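Local coordinates for La-related protein 7 homolog (Schizosaccharomyces pombe, PDB 6TZN) that binds the telomerase RNA ter1 and promotes its assembly with the catalytic subunit trt1, this chain being the C-terminal xRRM domain of the protein, at residues L13-N18 with E56-I61; T23-I28 with M48-R53; S33-R38 with R77-K82; T9-T14 with L106-E111. All blocks are in the same frame, centred on the assembly; numbering follows the deposited sequence.

Interaction 1: residues L13-N18 with E56-I61; sequences LTRIKN and ETEAII
Arg15 leaves strand 13-17 with CG anti to the backbone N (chi1 172°) and then bends at its third torsion (-81°), which brings NE beside the carboxylate of Glu58 on strand 58-63. The salt bridge from Arg15 NE to Glu58 OE1 is long, 3.4 Å, and the guanidinium and carboxylate planes are strongly inclined to each other. The far end of Arg15 points to Glu111, in a salt bridge modelled too short for its length to be trusted. Glu58 OE2 lies 3.6 Å from Lys17 CD, alongside the lysine methylenes, while the ammonium turns off to Glu105. An alanine in place of Glu58 takes the carboxylate away, and is likely to leave Arg15 NE without its charged partner and the Lys17 methylenes less hemmed in.

Between the backbones, Thr14 with Ile61 and Ile16 with Ala59 form antiparallel hydrogen-bonded pairs; the straightest bond runs from Ile61 N to Thr14 O at 2.8 Å (176°). On the sheet face of Thr14 and Ile16, CG1 of Ile16 meets CG1 of Ile61 at 3.6 Å. Beyond the paired region a water bridges Asn18 N (3.0 Å) and Thr57 OG1 (2.8 Å).

These are the two central strands of the RRM sheet. Helix 66-78 packs against Thr14 and Ile16 on one face, whereas on the other Ile60 touches Tyr115 of helix 109-119.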
loop_
_atom_site.group_PDB
_atom_site.type_symbol
_atom_site.label_atom_id
_atom_site.label_comp_id
_atom_site.label_asym_id
_atom_site.label_seq_id
_atom_site.Cartn_x
_atom_site.Cartn_y
_atom_site.Cartn_z
ATOM N N LEU A 13 -1.532 0.558 -9.776
ATOM C CA LEU A 13 -1.875 1.397 -8.631
ATOM C C LEU A 13 -2.648 0.603 -7.589
ATOM O O LEU A 13 -3.652 -0.039 -7.915
ATOM C CB LEU A 13 -2.742 2.577 -9.074
ATOM C CG LEU A 13 -2.250 3.427 -10.239
ATOM C CD1 LEU A 13 -3.305 4.472 -10.581
ATOM C CD2 LEU A 13 -0.915 4.089 -9.898
ATOM N N THR A 14 -2.206 0.670 -6.334
ATOM C CA THR A 14 -2.950 0.088 -5.222
ATOM C C THR A 14 -3.226 1.157 -4.177
ATOM O O THR A 14 -2.319 1.889 -3.771
ATOM C CB THR A 14 -2.210 -1.082 -4.553
ATOM O OG1 THR A 14 -1.004 -0.616 -3.931
ATOM C CG2 THR A 14 -1.902 -2.179 -5.566
ATOM N N ARG A 15 -4.470 1.236 -3.733
ATOM C CA ARG A 15 -4.808 2.063 -2.589
ATOM C C ARG A 15 -4.593 1.237 -1.332
ATOM O O ARG A 15 -5.048 0.091 -1.252
ATOM C CB ARG A 15 -6.265 2.503 -2.665
ATOM C CG ARG A 15 -6.741 3.203 -1.402
ATOM C CD ARG A 15 -8.148 3.730 -1.560
ATOM N NE ARG A 15 -8.146 5.000 -2.272
ATOM C CZ ARG A 15 -8.547 5.153 -3.527
ATOM N NH1 ARG A 15 -8.991 4.111 -4.218
ATOM N NH2 ARG A 15 -8.505 6.352 -4.090
ATOM N N ILE A 16 -3.870 1.798 -0.370
ATOM C CA ILE A 16 -3.705 1.199 0.948
ATOM C C ILE A 16 -4.591 1.967 1.911
ATOM O O ILE A 16 -4.516 3.199 1.973
ATOM C CB ILE A 16 -2.238 1.256 1.414
ATOM C CG1 ILE A 16 -1.285 0.760 0.322
ATOM C CG2 ILE A 16 -2.072 0.488 2.723
ATOM C CD1 ILE A 16 -1.493 -0.681 -0.058
ATOM N N LYS A 17 -5.446 1.259 2.640
ATOM C CA LYS A 17 -6.360 1.876 3.589
ATOM C C LYS A 17 -6.055 1.423 5.009
ATOM O O LYS A 17 -5.536 0.323 5.236
ATOM C CB LYS A 17 -7.818 1.531 3.268
ATOM C CG LYS A 17 -8.273 2.058 1.921
ATOM C CD LYS A 17 -9.775 1.952 1.755
ATOM C CE LYS A 17 -10.228 0.511 1.678
ATOM N NZ LYS A 17 -11.709 0.435 1.556
ATOM N N ASN A 18 -6.414 2.289 5.965
ATOM C CA ASN A 18 -6.281 2.042 7.401
ATOM C C ASN A 18 -4.840 2.129 7.894
ATOM O O ASN A 18 -4.473 1.500 8.888
ATOM C CB ASN A 18 -6.986 0.759 7.843
ATOM C CG ASN A 18 -8.438 0.759 7.445
ATOM O OD1 ASN A 18 -9.146 1.748 7.657
ATOM N ND2 ASN A 18 -8.893 -0.339 6.854
ATOM N N GLU A 56 -3.634 11.604 6.848
ATOM C CA GLU A 56 -4.593 10.756 6.161
ATOM C C GLU A 56 -4.318 9.302 6.517
ATOM O O GLU A 56 -3.235 8.950 6.994
ATOM C CB GLU A 56 -4.541 10.989 4.647
ATOM C CG GLU A 56 -4.844 12.457 4.303
ATOM C CD GLU A 56 -5.187 12.705 2.848
ATOM O OE1 GLU A 56 -4.998 11.804 2.006
ATOM O OE2 GLU A 56 -5.645 13.823 2.535
ATOM N N THR A 57 -5.324 8.456 6.306
ATOM C CA THR A 57 -5.214 7.039 6.626
ATOM C C THR A 57 -5.118 6.182 5.373
ATOM O O THR A 57 -5.206 4.953 5.464
ATOM C CB THR A 57 -6.386 6.591 7.503
ATOM O OG1 THR A 57 -7.612 6.788 6.792
ATOM C CG2 THR A 57 -6.421 7.370 8.813
ATOM N N GLU A 58 -4.949 6.803 4.209
ATOM C CA GLU A 58 -4.853 6.092 2.944
ATOM C C GLU A 58 -3.655 6.610 2.164
ATOM O O GLU A 58 -3.218 7.752 2.345
ATOM C CB GLU A 58 -6.125 6.265 2.099
ATOM C CG GLU A 58 -7.386 5.743 2.766
ATOM C CD GLU A 58 -8.627 5.911 1.909
ATOM O OE1 GLU A 58 -8.511 6.436 0.782
ATOM O OE2 GLU A 58 -9.720 5.519 2.372
ATOM N N ALA A 59 -3.117 5.750 1.302
ATOM C CA ALA A 59 -2.077 6.135 0.361
ATOM C C ALA A 59 -2.357 5.451 -0.966
ATOM O O ALA A 59 -3.036 4.422 -1.024
ATOM C CB ALA A 59 -0.687 5.724 0.865
ATOM N N ILE A 60 -1.818 6.016 -2.042
ATOM C CA ILE A 60 -1.844 5.362 -3.350
ATOM C C ILE A 60 -0.415 4.997 -3.716
ATOM O O ILE A 60 0.468 5.862 -3.727
ATOM C CB ILE A 60 -2.484 6.242 -4.435
ATOM C CG1 ILE A 60 -3.955 6.511 -4.100
ATOM C CG2 ILE A 60 -2.333 5.577 -5.800
ATOM C CD1 ILE A 60 -4.672 7.372 -5.118
ATOM N N ILE A 61 -0.185 3.717 -4.000
ATOM C CA ILE A 61 1.133 3.213 -4.363
ATOM C C ILE A 61 1.179 2.997 -5.870
ATOM O O ILE A 61 0.319 2.304 -6.432
ATOM C CB ILE A 61 1.451 1.896 -3.630
ATOM C CG1 ILE A 61 1.037 1.954 -2.151
ATOM C CG2 ILE A 61 2.931 1.549 -3.799
ATOM C CD1 ILE A 61 1.693 3.077 -1.356
HETATM O O HOH W 1 -8.442 4.449 5.528
#

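Interaction 2: residues T23-I28 with M48-R53; sequences TNKSTI and MYIDYR
The ammonium of Lys25, in the first turn of helix 25-39, donates to a main-chain carbonyl of the outermost strand: NZ lies 2.8 Å from Ile50 O, nearly in line with the C=O bond (164°). The same nitrogen gives a hydrogen bond to a water at 2.7 Å, and this water also accepts from Tyr52 N at 3.2 Å, so the lysine holds Ile50 O directly and is linked to Tyr52 N through the water. To get there the extended lysine runs past Ile50 and Tyr52 in the direction opposite to theirs, its CG 4.1 Å from Ile50 CG2.

Beneath this polar end lies an apolar layer. A first torsion of 176° swings the Tyr52 ring away from its own backbone N and over the start of the helix, and Ile28 CD1 sits over one face, 3.8 Å from the ring centroid and 21° off the normal, a CH-pi contact. In the RRM fold this is where the first helix, leaving the loop after strand 13-17, meets the back of the sheet at strand 47-51. Ile28 CG2 also packs on Ile50 CG2.

A serine in place of Tyr52 is likely to strip Ile28 CD1 of its aromatic support and to leave the carbonyl of Glu56 without the phenol hydroxyl that bonds to it.

The helix start is fixed by Asn24 at the N-cap, whose OD1 accepts from Thr27 N (2.9 Å) and Thr27 OG1 (2.8 Å), the two donors arriving from opposite faces of the amide plane.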
loop_
_atom_site.group_PDB
_atom_site.type_symbol
_atom_site.label_atom_id
_atom_site.label_comp_id
_atom_site.label_asym_id
_atom_site.label_seq_id
_atom_site.Cartn_x
_atom_site.Cartn_y
_atom_site.Cartn_z
ATOM N N THR A 23 1.572 8.387 10.334
ATOM C CA THR A 23 2.713 7.734 9.712
ATOM C C THR A 23 3.326 8.641 8.640
ATOM O O THR A 23 2.947 9.809 8.486
ATOM C CB THR A 23 2.309 6.350 9.199
ATOM O OG1 THR A 23 3.485 5.555 9.007
ATOM C CG2 THR A 23 1.526 6.432 7.880
ATOM N N ASN A 24 4.318 8.116 7.919
ATOM C CA ASN A 24 4.998 8.869 6.873
ATOM C C ASN A 24 5.397 7.932 5.736
ATOM O O ASN A 24 5.267 6.710 5.836
ATOM C CB ASN A 24 6.177 9.692 7.419
ATOM C CG ASN A 24 7.289 8.840 8.010
ATOM O OD1 ASN A 24 7.316 7.622 7.855
ATOM N ND2 ASN A 24 8.236 9.494 8.674
ATOM N N LYS A 25 5.884 8.524 4.644
ATOM C CA LYS A 25 6.196 7.737 3.454
ATOM C C LYS A 25 7.289 6.710 3.724
ATOM O O LYS A 25 7.240 5.595 3.195
ATOM C CB LYS A 25 6.598 8.653 2.299
ATOM C CG LYS A 25 5.433 9.343 1.618
ATOM C CD LYS A 25 5.894 10.197 0.445
ATOM C CE LYS A 25 4.777 11.108 -0.024
ATOM N NZ LYS A 25 4.922 11.494 -1.450
ATOM N N SER A 26 8.293 7.066 4.527
ATOM C CA SER A 26 9.366 6.123 4.825
ATOM C C SER A 26 8.831 4.886 5.538
ATOM O O SER A 26 9.195 3.750 5.196
ATOM C CB SER A 26 10.436 6.800 5.677
ATOM O OG SER A 26 11.430 5.869 6.056
ATOM N N THR A 27 7.958 5.086 6.528
ATOM C CA THR A 27 7.375 3.951 7.234
ATOM C C THR A 27 6.494 3.131 6.307
ATOM O O THR A 27 6.540 1.899 6.338
ATOM C CB THR A 27 6.586 4.420 8.458
ATOM O OG1 THR A 27 7.440 5.195 9.304
ATOM C CG2 THR A 27 6.043 3.229 9.250
ATOM N N ILE A 28 5.688 3.794 5.471
ATOM C CA ILE A 28 4.856 3.058 4.520
ATOM C C ILE A 28 5.723 2.207 3.603
ATOM O O ILE A 28 5.428 1.032 3.359
ATOM C CB ILE A 28 3.941 4.010 3.725
ATOM C CG1 ILE A 28 2.974 4.744 4.656
ATOM C CG2 ILE A 28 3.201 3.245 2.632
ATOM C CD1 ILE A 28 2.337 5.971 4.002
ATOM N N MET A 48 7.440 2.243 -6.530
ATOM C CA MET A 48 8.217 3.327 -7.115
ATOM C C MET A 48 7.830 4.670 -6.516
ATOM O O MET A 48 8.698 5.490 -6.190
ATOM C CB MET A 48 8.018 3.365 -8.622
ATOM C CG MET A 48 8.860 4.434 -9.264
ATOM S SD MET A 48 8.627 4.473 -11.032
ATOM C CE MET A 48 8.670 2.728 -11.321
ATOM N N TYR A 49 6.534 4.925 -6.383
ATOM C CA TYR A 49 6.062 6.168 -5.796
ATOM C C TYR A 49 4.973 5.875 -4.783
ATOM O O TYR A 49 4.141 4.985 -4.980
ATOM C CB TYR A 49 5.553 7.132 -6.873
ATOM C CG TYR A 49 6.632 7.474 -7.869
ATOM C CD1 TYR A 49 7.783 8.140 -7.462
ATOM C CD2 TYR A 49 6.524 7.106 -9.204
ATOM C CE1 TYR A 49 8.788 8.449 -8.356
ATOM C CE2 TYR A 49 7.523 7.427 -10.117
ATOM C CZ TYR A 49 8.660 8.085 -9.679
ATOM O OH TYR A 49 9.672 8.405 -10.554
ATOM N N ILE A 50 5.007 6.614 -3.688
ATOM C CA ILE A 50 4.011 6.537 -2.637
ATOM C C ILE A 50 3.379 7.913 -2.543
ATOM O O ILE A 50 4.063 8.893 -2.221
ATOM C CB ILE A 50 4.648 6.127 -1.303
ATOM C CG1 ILE A 50 5.273 4.732 -1.433
ATOM C CG2 ILE A 50 3.627 6.187 -0.169
ATOM C CD1 ILE A 50 6.080 4.313 -0.225
ATOM N N ASP A 51 2.091 8.001 -2.854
ATOM C CA ASP A 51 1.358 9.255 -2.719
ATOM C C ASP A 51 0.673 9.232 -1.360
ATOM O O ASP A 51 -0.265 8.457 -1.137
ATOM C CB ASP A 51 0.345 9.425 -3.849
ATOM C CG ASP A 51 0.991 9.464 -5.239
ATOM O OD1 ASP A 51 2.228 9.625 -5.369
ATOM O OD2 ASP A 51 0.237 9.339 -6.220
ATOM N N TYR A 52 1.155 10.058 -0.437
ATOM C CA TYR A 52 0.639 10.045 0.921
ATOM C C TYR A 52 0.722 11.447 1.500
ATOM O O TYR A 52 1.741 12.121 1.349
ATOM C CB TYR A 52 1.414 9.072 1.821
ATOM C CG TYR A 52 0.933 9.136 3.245
ATOM C CD1 TYR A 52 -0.303 8.609 3.607
ATOM C CD2 TYR A 52 1.684 9.781 4.220
ATOM C CE1 TYR A 52 -0.766 8.696 4.908
ATOM C CE2 TYR A 52 1.232 9.867 5.524
ATOM C CZ TYR A 52 0.011 9.328 5.861
ATOM O OH TYR A 52 -0.452 9.439 7.146
ATOM N N ARG A 53 -0.352 11.865 2.165
ATOM C CA ARG A 53 -0.424 13.157 2.834
ATOM C C ARG A 53 -0.548 12.919 4.329
ATOM O O ARG A 53 -1.392 12.132 4.764
ATOM C CB ARG A 53 -1.639 13.953 2.353
ATOM C CG ARG A 53 -1.709 15.345 2.942
HETATM O O HOH W 2 2.484 12.463 -1.981
#

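Interaction 3: residues S33-R38 with R77-K82; sequences SYVFSR and RTQERK
Gln79, the first residue to leave helical geometry after helix 66-78, reaches Val35 on helix 25-39; these are the two helices that an RRM packs against the back of its sheet. Its NE2 donates to Val35 O, a long but fairly straight bond (3.3 Å, 164°) lying close to the plane of the amide. The other end of the amide passes the valine side chain, with Gln79 OE1 3.6 Å from Val35 CG1, and Arg38 CB flanks the group as well.

Two residues on, Arg81 fixes which way round this amide stands. Its NE (2.9 Å) and NH2 (2.7 Å) both donate to Gln79 OE1, a side-on grip on a single atom: NE arrives in the carbonyl plane, NH2 from above it. With OE1 taken by two donors, NE2 is left to face the helix. A sharp bend at the second torsion of Arg81 (-95°) folds its chain along Val35, whose CG2 lies 3.8 Å from Arg81 NE. The remaining nitrogen, NH1, bonds to the carbonyl of Arg90 and approaches Tyr34 CE1 to 3.7 Å, at the ring edge; ring and guanidinium stand nearly perpendicular, 85° apart.

Arg38 also lies close to Arg81, and the nearness of two positive groups may be eased by the carbonyl oxygens they bond. Arg38 folds back over its own helix, where NH1 sits over the centre of the Tyr34 ring and donates to Tyr34 O at 3.1 Å, while Ser37 OG reaches that oxygen from the opposite face of its carbonyl plane.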
loop_
_atom_site.group_PDB
_atom_site.type_symbol
_atom_site.label_atom_id
_atom_site.label_comp_id
_atom_site.label_asym_id
_atom_site.label_seq_id
_atom_site.Cartn_x
_atom_site.Cartn_y
_atom_site.Cartn_z
ATOM N N SER A 33 7.437 -3.157 2.059
ATOM C CA SER A 33 8.522 -4.091 1.771
ATOM C C SER A 33 8.498 -5.283 2.719
ATOM O O SER A 33 8.713 -6.426 2.298
ATOM C CB SER A 33 9.862 -3.367 1.854
ATOM O OG SER A 33 9.876 -2.258 0.974
ATOM N N TYR A 34 8.245 -5.034 4.001
ATOM C CA TYR A 34 8.193 -6.102 4.990
ATOM C C TYR A 34 7.094 -7.100 4.650
ATOM O O TYR A 34 7.319 -8.318 4.641
ATOM C CB TYR A 34 7.965 -5.475 6.371
ATOM C CG TYR A 34 7.993 -6.459 7.511
ATOM C CD1 TYR A 34 6.860 -7.194 7.849
ATOM C CD2 TYR A 34 9.153 -6.661 8.244
ATOM C CE1 TYR A 34 6.891 -8.109 8.885
ATOM C CE2 TYR A 34 9.190 -7.564 9.287
ATOM C CZ TYR A 34 8.058 -8.287 9.599
ATOM O OH TYR A 34 8.099 -9.180 10.637
ATOM N N VAL A 35 5.897 -6.597 4.357
ATOM C CA VAL A 35 4.766 -7.463 4.034
ATOM C C VAL A 35 4.999 -8.199 2.716
ATOM O O VAL A 35 4.769 -9.415 2.618
ATOM C CB VAL A 35 3.476 -6.619 4.025
ATOM C CG1 VAL A 35 2.300 -7.406 3.492
ATOM C CG2 VAL A 35 3.176 -6.105 5.424
ATOM N N PHE A 36 5.477 -7.477 1.698
ATOM C CA PHE A 36 5.752 -8.056 0.385
ATOM C C PHE A 36 6.693 -9.245 0.501
ATOM O O PHE A 36 6.476 -10.283 -0.136
ATOM C CB PHE A 36 6.387 -6.963 -0.488
ATOM C CG PHE A 36 6.354 -7.221 -1.978
ATOM C CD1 PHE A 36 7.260 -8.093 -2.563
ATOM C CD2 PHE A 36 5.468 -6.536 -2.799
ATOM C CE1 PHE A 36 7.261 -8.303 -3.936
ATOM C CE2 PHE A 36 5.463 -6.739 -4.165
ATOM C CZ PHE A 36 6.357 -7.630 -4.735
ATOM N N SER A 37 7.735 -9.125 1.327
ATOM C CA SER A 37 8.723 -10.192 1.434
ATOM C C SER A 37 8.153 -11.461 2.055
ATOM O O SER A 37 8.672 -12.552 1.787
ATOM C CB SER A 37 9.956 -9.715 2.205
ATOM O OG SER A 37 9.680 -9.568 3.584
ATOM N N ARG A 38 7.099 -11.352 2.870
ATOM C CA ARG A 38 6.415 -12.540 3.374
ATOM C C ARG A 38 5.503 -13.173 2.336
ATOM O O ARG A 38 5.148 -14.346 2.481
ATOM C CB ARG A 38 5.582 -12.208 4.616
ATOM C CG ARG A 38 6.323 -12.345 5.931
ATOM C CD ARG A 38 7.062 -11.085 6.274
ATOM N NE ARG A 38 8.067 -11.333 7.291
ATOM C CZ ARG A 38 9.169 -10.611 7.429
ATOM N NH1 ARG A 38 9.380 -9.579 6.618
ATOM N NH2 ARG A 38 10.048 -10.923 8.375
ATOM N N ARG A 77 -4.461 -9.312 1.515
ATOM C CA ARG A 77 -5.642 -10.159 1.624
ATOM C C ARG A 77 -5.372 -11.365 2.512
ATOM O O ARG A 77 -6.246 -11.789 3.278
ATOM C CB ARG A 77 -6.098 -10.617 0.240
ATOM C CG ARG A 77 -7.410 -11.383 0.275
ATOM C CD ARG A 77 -7.738 -12.009 -1.068
ATOM N NE ARG A 77 -6.821 -13.093 -1.400
ATOM C CZ ARG A 77 -5.910 -13.031 -2.365
ATOM N NH1 ARG A 77 -5.795 -11.931 -3.097
ATOM N NH2 ARG A 77 -5.115 -14.068 -2.596
ATOM N N THR A 78 -4.162 -11.917 2.444
ATOM C CA THR A 78 -3.866 -13.145 3.163
ATOM C C THR A 78 -3.186 -12.921 4.509
ATOM O O THR A 78 -3.226 -13.813 5.355
ATOM C CB THR A 78 -3.046 -14.105 2.288
ATOM O OG1 THR A 78 -1.805 -13.497 1.921
ATOM C CG2 THR A 78 -3.813 -14.452 1.018
ATOM N N GLN A 79 -2.596 -11.752 4.745
ATOM C CA GLN A 79 -1.940 -11.438 6.012
ATOM C C GLN A 79 -2.760 -10.393 6.765
ATOM O O GLN A 79 -3.028 -9.313 6.232
ATOM C CB GLN A 79 -0.532 -10.895 5.767
ATOM C CG GLN A 79 0.381 -11.775 4.915
ATOM C CD GLN A 79 1.712 -11.095 4.629
ATOM O OE1 GLN A 79 2.232 -10.363 5.468
ATOM N NE2 GLN A 79 2.264 -11.329 3.443
ATOM N N GLU A 80 -3.139 -10.714 8.003
ATOM C CA GLU A 80 -3.728 -9.727 8.905
ATOM C C GLU A 80 -2.640 -8.790 9.399
ATOM O O GLU A 80 -1.699 -9.214 10.077
ATOM C CB GLU A 80 -4.345 -10.424 10.116
ATOM C CG GLU A 80 -5.629 -11.145 9.852
ATOM C CD GLU A 80 -6.191 -11.817 11.097
ATOM O OE1 GLU A 80 -7.344 -12.275 11.031
ATOM O OE2 GLU A 80 -5.489 -11.890 12.135
ATOM N N ARG A 81 -2.756 -7.519 9.063
ATOM C CA ARG A 81 -1.785 -6.544 9.529
ATOM C C ARG A 81 -2.536 -5.316 10.012
ATOM O O ARG A 81 -3.537 -4.916 9.412
ATOM C CB ARG A 81 -0.803 -6.150 8.409
ATOM C CG ARG A 81 -0.053 -7.301 7.774
ATOM C CD ARG A 81 1.303 -7.504 8.400
ATOM N NE ARG A 81 1.963 -8.697 7.877
ATOM C CZ ARG A 81 2.936 -9.358 8.495
ATOM N NH1 ARG A 81 3.396 -8.960 9.671
ATOM N NH2 ARG A 81 3.442 -10.453 7.935
ATOM N N LYS A 82 -2.046 -4.725 11.099
ATOM C CA LYS A 82 -2.588 -3.479 11.628
ATOM C C LYS A 82 -1.421 -2.664 12.146
ATOM O O LYS A 82 -0.620 -3.169 12.934
ATOM C CB LYS A 82 -3.556 -3.741 12.787
#

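Interaction 4: residues T9-T14 with L106-E111; sequences TKNLLT and LITGEE
The contact of Leu13 with Ile107 belongs to the antiparallel pairing of strand 13-17 with the end of the edge strand 103-106, just before helix 109-119. Ile107 N donates to Leu13 O at 2.9 Å in an almost straight bond (175°), and Thr14 opposite Leu106 forms an antiparallel non-hydrogen-bonded pair. A water extends the link where the strands part, accepting from Leu13 N at 2.9 Å and donating to Ile107 O at 2.7 Å.

The helix that follows is the additional C-terminal one that marks an xRRM, laid against the sheet beyond the four strands of a standard RRM. Leu13 faces it, its side chain touching Tyr115 and Trp116. Leu13 and Ile107 turn their CB atoms toward each other, 3.9 Å apart.

Leu106 spreads its two methyls over the segment 9-14. Its CG, anti to the backbone N (chi1 -169°), directs the branch there, so that CD1 comes within 3.4 Å of Leu13 O and CD2 lies 3.7 Å from Asn11 OD1. The backbone N of Asn11 bonds in turn to Glu112, in the first turns of the same helix.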
loop_
_atom_site.group_PDB
_atom_site.type_symbol
_atom_site.label_atom_id
_atom_site.label_comp_id
_atom_site.label_asym_id
_atom_site.label_seq_id
_atom_site.Cartn_x
_atom_site.Cartn_y
_atom_site.Cartn_z
ATOM N N THR A 9 0.503 2.644 -18.263
ATOM C CA THR A 9 0.545 1.209 -18.004
ATOM C C THR A 9 -0.553 0.877 -17.003
ATOM O O THR A 9 -0.592 1.443 -15.904
ATOM C CB THR A 9 1.915 0.815 -17.450
ATOM O OG1 THR A 9 2.926 1.131 -18.416
ATOM C CG2 THR A 9 1.972 -0.688 -17.147
ATOM N N LYS A 10 -1.447 -0.028 -17.385
ATOM C CA LYS A 10 -2.581 -0.359 -16.535
ATOM C C LYS A 10 -2.157 -1.236 -15.364
ATOM O O LYS A 10 -1.146 -1.944 -15.415
ATOM C CB LYS A 10 -3.666 -1.068 -17.344
ATOM C CG LYS A 10 -4.185 -0.245 -18.500
ATOM N N ASN A 11 -2.939 -1.156 -14.286
ATOM C CA ASN A 11 -2.856 -2.089 -13.165
ATOM C C ASN A 11 -1.597 -1.906 -12.319
ATOM O O ASN A 11 -1.109 -2.855 -11.706
ATOM C CB ASN A 11 -3.062 -3.538 -13.615
ATOM C CG ASN A 11 -4.369 -3.713 -14.349
ATOM O OD1 ASN A 11 -5.403 -3.198 -13.918
ATOM N ND2 ASN A 11 -4.333 -4.416 -15.473
ATOM N N LEU A 12 -1.100 -0.670 -12.218
ATOM C CA LEU A 12 0.065 -0.363 -11.402
ATOM C C LEU A 12 -0.285 0.158 -10.016
ATOM O O LEU A 12 0.601 0.204 -9.157
ATOM C CB LEU A 12 0.929 0.706 -12.085
ATOM C CG LEU A 12 1.648 0.366 -13.395
ATOM C CD1 LEU A 12 2.418 1.592 -13.893
ATOM C CD2 LEU A 12 2.588 -0.805 -13.198
ATOM N N LEU A 13 -1.532 0.558 -9.776
ATOM C CA LEU A 13 -1.875 1.397 -8.631
ATOM C C LEU A 13 -2.648 0.603 -7.589
ATOM O O LEU A 13 -3.652 -0.039 -7.915
ATOM C CB LEU A 13 -2.742 2.577 -9.074
ATOM C CG LEU A 13 -2.250 3.427 -10.239
ATOM C CD1 LEU A 13 -3.305 4.472 -10.581
ATOM C CD2 LEU A 13 -0.915 4.089 -9.898
ATOM N N THR A 14 -2.206 0.670 -6.334
ATOM C CA THR A 14 -2.950 0.088 -5.222
ATOM C C THR A 14 -3.226 1.157 -4.177
ATOM O O THR A 14 -2.319 1.889 -3.771
ATOM C CB THR A 14 -2.210 -1.082 -4.553
ATOM O OG1 THR A 14 -1.004 -0.616 -3.931
ATOM C CG2 THR A 14 -1.902 -2.179 -5.566
ATOM N N LEU A 106 -6.778 -2.685 -5.780
ATOM C CA LEU A 106 -6.306 -2.229 -7.077
ATOM C C LEU A 106 -7.206 -1.104 -7.570
ATOM O O LEU A 106 -8.436 -1.212 -7.516
ATOM C CB LEU A 106 -6.334 -3.392 -8.066
ATOM C CG LEU A 106 -5.622 -3.166 -9.400
ATOM C CD1 LEU A 106 -4.113 -3.120 -9.214
ATOM C CD2 LEU A 106 -6.020 -4.264 -10.389
ATOM N N ILE A 107 -6.598 -0.019 -8.036
ATOM C CA ILE A 107 -7.339 1.109 -8.584
ATOM C C ILE A 107 -7.519 0.877 -10.079
ATOM O O ILE A 107 -6.547 0.611 -10.795
ATOM C CB ILE A 107 -6.602 2.431 -8.309
ATOM C CG1 ILE A 107 -6.450 2.654 -6.799
ATOM C CG2 ILE A 107 -7.344 3.601 -8.942
ATOM C CD1 ILE A 107 -5.661 3.901 -6.431
ATOM N N THR A 108 -8.762 0.948 -10.551
ATOM C CA THR A 108 -9.081 0.615 -11.937
ATOM C C THR A 108 -10.069 1.641 -12.484
ATOM O O THR A 108 -10.410 2.628 -11.822
ATOM C CB THR A 108 -9.680 -0.795 -12.043
ATOM O OG1 THR A 108 -10.876 -0.861 -11.255
ATOM C CG2 THR A 108 -8.694 -1.855 -11.568
ATOM N N GLY A 109 -10.530 1.392 -13.707
ATOM C CA GLY A 109 -11.615 2.172 -14.277
ATOM C C GLY A 109 -11.301 3.651 -14.349
ATOM O O GLY A 109 -10.166 4.067 -14.619
ATOM N N GLU A 110 -12.327 4.466 -14.094
ATOM C CA GLU A 110 -12.176 5.910 -14.226
ATOM C C GLU A 110 -11.239 6.488 -13.175
ATOM O O GLU A 110 -10.541 7.471 -13.450
ATOM C CB GLU A 110 -13.540 6.597 -14.176
ATOM C CG GLU A 110 -14.340 6.465 -15.461
ATOM C CD GLU A 110 -13.602 7.013 -16.670
ATOM O OE1 GLU A 110 -13.593 6.333 -17.720
ATOM O OE2 GLU A 110 -13.037 8.124 -16.575
ATOM N N GLU A 111 -11.204 5.904 -11.974
ATOM C CA GLU A 111 -10.298 6.416 -10.951
ATOM C C GLU A 111 -8.846 6.244 -11.373
ATOM O O GLU A 111 -8.012 7.123 -11.125
ATOM C CB GLU A 111 -10.555 5.749 -9.602
ATOM C CG GLU A 111 -9.666 6.312 -8.511
ATOM C CD GLU A 111 -9.798 5.580 -7.199
ATOM O OE1 GLU A 111 -10.447 4.513 -7.160
ATOM O OE2 GLU A 111 -9.240 6.076 -6.203
HETATM O O HOH W 3 -3.939 0.355 -11.378
#

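How the interactions relate
Interactions 1 and 4 share Leu13 and Thr14, their centres 12 Å apart: strand 13-17 pairs with 58-63 on one side and 103-106 on the other, and Ile60 packs on Ile107 between the two. Interaction 2, 9 Å from interaction 1 centre to centre, packs the start of helix 25-39 on the other outermost strand, 47-51, which pairs with 58-63, Asp51 N being probably bonded to Ile60 O. Interaction 3, about 20 Å from interaction 4 centre to centre and on the opposite side of the chain's centre, shares helix 25-39 with interaction 2. Interactions 2 and 3 are nested within the loop closed by interaction 4, so the beginning and end of the chain meet side by side at one edge of the RRM sheet.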